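Side-chain contacts in Non-reducing end alpha-L-arabinofuranosidase BoGH43B (Bacteroides ovatus, PDB 5JOZ), which hydrolyses terminal non-reducing alpha-L-arabinofuranoside residues from xyloglucan branches, turning 'S' units into 'X' units during xyloglucan degradation: residues A[190-195]-A[200-205]; A[439-444]-A[448-453]. One frame throughout, in Å; residues are numbered along the deposited sequence.

Contact 1 (A[190-195]-A[200-205])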
# COMPACT_ATOMS: atom_id res chain seq x y z
N MET A 190 19.49 1.37 11.74
CA MET A 190 18.48 2.42 11.83
C MET A 190 17.15 1.70 11.95
O MET A 190 16.90 0.73 11.25
CB MET A 190 18.52 3.29 10.57
CG MET A 190 17.68 4.57 10.65
SD MET A 190 17.66 5.51 9.10
CE MET A 190 16.73 4.41 8.04
N SER A 191 16.30 2.16 12.85
CA SER A 191 15.06 1.44 13.15
C SER A 191 13.95 2.38 13.59
O SER A 191 14.18 3.57 13.82
CB SER A 191 15.35 0.39 14.23
OG SER A 191 15.85 1.02 15.40
N ALA A 192 12.76 1.82 13.72
CA ALA A 192 11.57 2.54 14.12
C ALA A 192 11.13 2.10 15.51
O ALA A 192 11.31 0.94 15.88
CB ALA A 192 10.46 2.28 13.10
N GLU A 193 10.56 3.04 16.28
CA GLU A 193 10.04 2.80 17.64
C GLU A 193 8.90 3.76 17.93
O GLU A 193 8.74 4.74 17.22
CB GLU A 193 11.11 3.09 18.71
CG GLU A 193 12.41 2.37 18.51
CD GLU A 193 13.39 2.52 19.64
OE1 GLU A 193 13.28 3.46 20.46
OE2 GLU A 193 14.30 1.66 19.70
N GLY A 194 8.15 3.49 19.00
CA GLY A 194 7.04 4.35 19.43
C GLY A 194 5.66 3.80 19.12
O GLY A 194 4.73 4.01 19.90
N GLY A 195 5.53 3.11 17.98
CA GLY A 195 4.29 2.42 17.59
C GLY A 195 3.74 2.88 16.25
O GLY A 195 4.49 3.33 15.39
N HIS A 200 5.52 7.59 17.10
CA HIS A 200 6.39 6.99 16.06
C HIS A 200 7.62 7.88 15.76
O HIS A 200 7.48 9.11 15.59
CB HIS A 200 5.60 6.77 14.76
CG HIS A 200 6.11 5.66 13.89
ND1 HIS A 200 5.74 5.54 12.57
CD2 HIS A 200 6.91 4.60 14.16
CE1 HIS A 200 6.29 4.46 12.05
NE2 HIS A 200 7.01 3.87 13.00
N ARG A 201 8.79 7.26 15.69
CA ARG A 201 10.06 7.95 15.40
C ARG A 201 11.09 6.98 14.82
O ARG A 201 11.00 5.76 15.05
CB ARG A 201 10.61 8.59 16.67
CG ARG A 201 10.88 7.65 17.83
CD ARG A 201 11.44 8.40 19.03
NE ARG A 201 11.51 7.58 20.24
CZ ARG A 201 10.45 7.21 20.98
NH1 ARG A 201 9.21 7.56 20.64
NH2 ARG A 201 10.65 6.48 22.07
N GLU A 202 12.05 7.52 14.07
CA GLU A 202 13.17 6.72 13.59
C GLU A 202 14.36 7.01 14.48
O GLU A 202 14.60 8.16 14.83
CB GLU A 202 13.51 7.06 12.15
CG GLU A 202 14.40 6.03 11.46
CD GLU A 202 13.68 4.74 11.07
OE1 GLU A 202 12.44 4.67 11.13
OE2 GLU A 202 14.38 3.79 10.68
N VAL A 203 15.10 5.96 14.85
CA VAL A 203 16.30 6.09 15.69
C VAL A 203 17.46 5.33 15.06
O VAL A 203 17.25 4.49 14.19
CB VAL A 203 16.05 5.59 17.15
CG1 VAL A 203 14.88 6.34 17.77
CG2 VAL A 203 15.84 4.08 17.23
N ILE A 204 18.68 5.64 15.48
CA ILE A 204 19.86 4.98 14.91
C ILE A 204 20.94 4.67 15.96
O ILE A 204 20.98 5.29 17.02
CB ILE A 204 20.41 5.78 13.70
CG1 ILE A 204 21.33 4.91 12.82
CG2 ILE A 204 21.08 7.06 14.15
CD1 ILE A 204 21.65 5.53 11.47
N GLN A 205 21.76 3.67 15.67
CA GLN A 205 22.91 3.29 16.49
C GLN A 205 23.99 2.71 15.59
O GLN A 205 23.71 2.32 14.44
CB GLN A 205 22.48 2.27 17.55
CG GLN A 205 21.76 1.05 17.00
CD GLN A 205 21.19 0.16 18.09
OE1 GLN A 205 21.91 -0.29 18.98
NE2 GLN A 205 19.89 -0.09 18.04
O HOH W 1 18.45 1.31 15.73

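Contact 2 (A[439-444]-A[448-453])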
# COMPACT_ATOMS: atom_id res chain seq x y z
N SER A 439 -21.43 6.99 -9.42
CA SER A 439 -20.48 8.06 -9.16
C SER A 439 -20.26 8.22 -7.65
O SER A 439 -21.20 8.16 -6.86
CB SER A 439 -21.01 9.34 -9.81
OG SER A 439 -19.96 10.20 -10.19
N ILE A 440 -18.99 8.36 -7.25
CA ILE A 440 -18.61 8.63 -5.87
C ILE A 440 -17.68 9.82 -5.88
O ILE A 440 -16.68 9.81 -6.58
CB ILE A 440 -17.84 7.46 -5.22
CG1 ILE A 440 -18.69 6.18 -5.24
CG2 ILE A 440 -17.41 7.82 -3.80
CD1 ILE A 440 -17.87 4.93 -5.11
N THR A 441 -18.04 10.85 -5.13
CA THR A 441 -17.23 12.04 -5.00
C THR A 441 -16.80 12.14 -3.54
O THR A 441 -17.51 11.69 -2.64
CB THR A 441 -17.97 13.32 -5.46
OG1 THR A 441 -18.97 13.68 -4.50
CG2 THR A 441 -18.61 13.11 -6.82
N ALA A 442 -15.63 12.73 -3.32
CA ALA A 442 -15.02 12.73 -2.00
C ALA A 442 -14.46 14.08 -1.61
O ALA A 442 -13.94 14.82 -2.45
CB ALA A 442 -13.93 11.68 -1.95
N THR A 443 -14.63 14.41 -0.33
CA THR A 443 -13.88 15.47 0.34
C THR A 443 -13.18 14.81 1.53
O THR A 443 -13.41 13.62 1.78
CB THR A 443 -14.82 16.56 0.90
OG1 THR A 443 -15.60 16.01 1.97
CG2 THR A 443 -15.75 17.09 -0.19
N GLU A 444 -12.39 15.59 2.26
CA GLU A 444 -11.70 15.11 3.48
C GLU A 444 -12.64 14.42 4.47
O GLU A 444 -12.27 13.40 5.07
CB GLU A 444 -11.00 16.27 4.19
CG GLU A 444 -9.70 16.69 3.53
CD GLU A 444 -9.15 17.98 4.11
OE1 GLU A 444 -9.75 19.04 3.85
OE2 GLU A 444 -8.12 17.93 4.82
N THR A 448 -19.88 11.41 -1.15
CA THR A 448 -21.23 11.60 -1.68
C THR A 448 -21.42 10.65 -2.87
O THR A 448 -20.54 10.52 -3.71
CB THR A 448 -21.47 13.06 -2.09
OG1 THR A 448 -21.20 13.90 -0.97
CG2 THR A 448 -22.93 13.29 -2.53
N PHE A 449 -22.58 9.98 -2.90
CA PHE A 449 -22.89 8.91 -3.84
C PHE A 449 -24.02 9.34 -4.79
O PHE A 449 -25.09 9.75 -4.33
CB PHE A 449 -23.33 7.66 -3.07
CG PHE A 449 -22.29 7.16 -2.11
CD1 PHE A 449 -22.26 7.63 -0.79
CD2 PHE A 449 -21.34 6.23 -2.52
CE1 PHE A 449 -21.29 7.17 0.09
CE2 PHE A 449 -20.37 5.77 -1.64
CZ PHE A 449 -20.34 6.23 -0.33
N GLU A 450 -23.78 9.22 -6.11
CA GLU A 450 -24.66 9.76 -7.15
C GLU A 450 -24.88 8.74 -8.28
O GLU A 450 -24.02 7.90 -8.54
CB GLU A 450 -24.07 11.05 -7.76
CG GLU A 450 -23.69 12.14 -6.74
CD GLU A 450 -22.21 12.18 -6.31
OE1 GLU A 450 -21.46 11.18 -6.52
OE2 GLU A 450 -21.78 13.22 -5.75
N ILE A 451 -26.04 8.84 -8.95
CA ILE A 451 -26.41 7.95 -10.05
C ILE A 451 -26.98 8.74 -11.23
O ILE A 451 -27.57 9.81 -11.06
CB ILE A 451 -27.42 6.87 -9.60
CG1 ILE A 451 -28.74 7.51 -9.14
CG2 ILE A 451 -26.81 6.02 -8.49
CD1 ILE A 451 -29.74 6.57 -8.51
N LYS A 452 -26.78 8.21 -12.43
CA LYS A 452 -27.39 8.75 -13.65
C LYS A 452 -27.79 7.63 -14.64
O LYS A 452 -27.01 6.72 -14.95
CB LYS A 452 -26.45 9.76 -14.35
CG LYS A 452 -27.09 10.38 -15.59
CD LYS A 452 -26.26 11.51 -16.19
CE LYS A 452 -27.10 12.32 -17.16
NZ LYS A 452 -26.31 13.45 -17.73
N ALA A 453 -29.03 7.71 -15.11
CA ALA A 453 -29.52 6.89 -16.21
C ALA A 453 -30.60 7.68 -16.95
O ALA A 453 -30.89 8.83 -16.60
CB ALA A 453 -30.09 5.58 -15.68

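Contact 1 (A[190-195]-A[200-205])
Ser191 with Val203 and Glu193 with Arg201 are the hydrogen-bonded pairs of an antiparallel beta hairpin whose strand axes approach to 4.6 Å, and each pair exchanges two backbone N-H...O bonds. Alternation then sorts the side chains, sending Met190, Ala192, Glu202 and Ile204 to one face and Ser191, Glu193, Arg201 and Val203 to the other. On the first face Glu202 folds back over the partner strand: its CG stands anti to the backbone N (chi1 -164°) and the chain bends at chi2 (75°), laying the carboxylate beside the Ser191 peptide. Met190 crosses it at about a right angle, its CG 3.4 Å from Glu202 OE2, while Met190 CB rests 3.9 Å from Ile204 CG1. Glu202 OE1 lies 3.7 Å from Ala192 CB and takes a hydrogen bond from the N of Ala239. An alanine in place of Glu202 would probably leave that N-H without its acceptor and open a gap beside Met190. Across the sheet, Val203 CG2 touches both Ser191 OG, 3.6 Å away, and the Glu193 carboxylate, which is held by the backbone N atoms of Leu170 and Gly172. A water bridges Ser191 OG and Gln205 NE2. Where the strands part, Gly195 O, in a poorly ordered residue, lies over one face of the His200 ring toward its rim, 3.0 Å from His200 CD2, and His200 ND1 is hydrogen-bonded to Ala235 O. The hairpin forms the two inner strands of one four-stranded antiparallel sheet, a blade of the five-bladed beta-propeller of family 43. Strand 176-183 flanks 186-193, bringing the side chain of Glu176, the inferred proton donor, to about 4 Å from that of Ala192, and Met190 reaches Ala239 and Leu241 on strand 234-243 of the next blade.

Contact 2 (A[439-444]-A[448-453])
Ser439 and Thr441 face Glu450 and Thr448 across a beta hairpin of the concanavalin A-like domain, a beta-sandwich in which antiparallel strands 436-442 and 446-453 lie next to each other in one sheet. Backbone hydrogen bonds come first. Ser439 with Glu450 and Thr441 with Thr448 are hydrogen-bonded pairs, each joined by two N-H...O bonds; three of the four are close to straight, Thr441 N to Thr448 O reaching 174° at the hydrogen, and only Ser439 N to Glu450 O bends, to 135°. Between them, the non-hydrogen-bonded pair Ile440 and Phe449 adds CA-H...O contacts, Phe449 CA lying 3.5 Å from Ser439 O.

Apolar packing belongs to the face bearing Ile440 and Phe449. Their side chains run side by side and point the same way, with Ile440 CG1 3.8 Å from Phe449 CD2 and a little farther from CE2; the methylene meets that side of the ring obliquely. Both residues are buried against the second sheet of the sandwich, where Val391 on strand 389-392 and Leu401 on strand 397-406 touch each of them.

Polar contacts occupy the other, partly exposed face. Thr441 OG1 comes within 3.5 Å of Thr448 CB, so the two threonines meet through hydroxyl and carbon. Glu450 bends at chi2 (96°), an angle away from the staggered values, and thereby swings its carboxylate back across Thr441, the two side chains crossing at about a right angle. Its two oxygens have different surroundings: OE1 lies near the carbonyl oxygens of Ser439 and Thr448, neither of which can donate to it, whereas OE2 accepts a hydrogen bond from the Thr441 hydroxyl through its syn lone pair, with OG1 to OE2 at 3.1 Å.

From the N terminus, the chain first builds the propeller of the family 43 domain, where contact 1 closes the loop 194-200 between neighbouring strands of one blade. It then completes the propeller and enters the concanavalin A-like domain, where contact 2 closes the shorter turn 443-445 between strands 436-442 and 446-453. The two therefore follow in series, neither nesting nor crossing. Their centres lie 40 Å apart on opposite sides of the chain's centre, and their nearest atoms remain about 20 Å from each other. As hairpins, both are local: contact 1 lies beside the inferred proton donor, contact 2 away from the annotated sites, within one sheet of the sandwich.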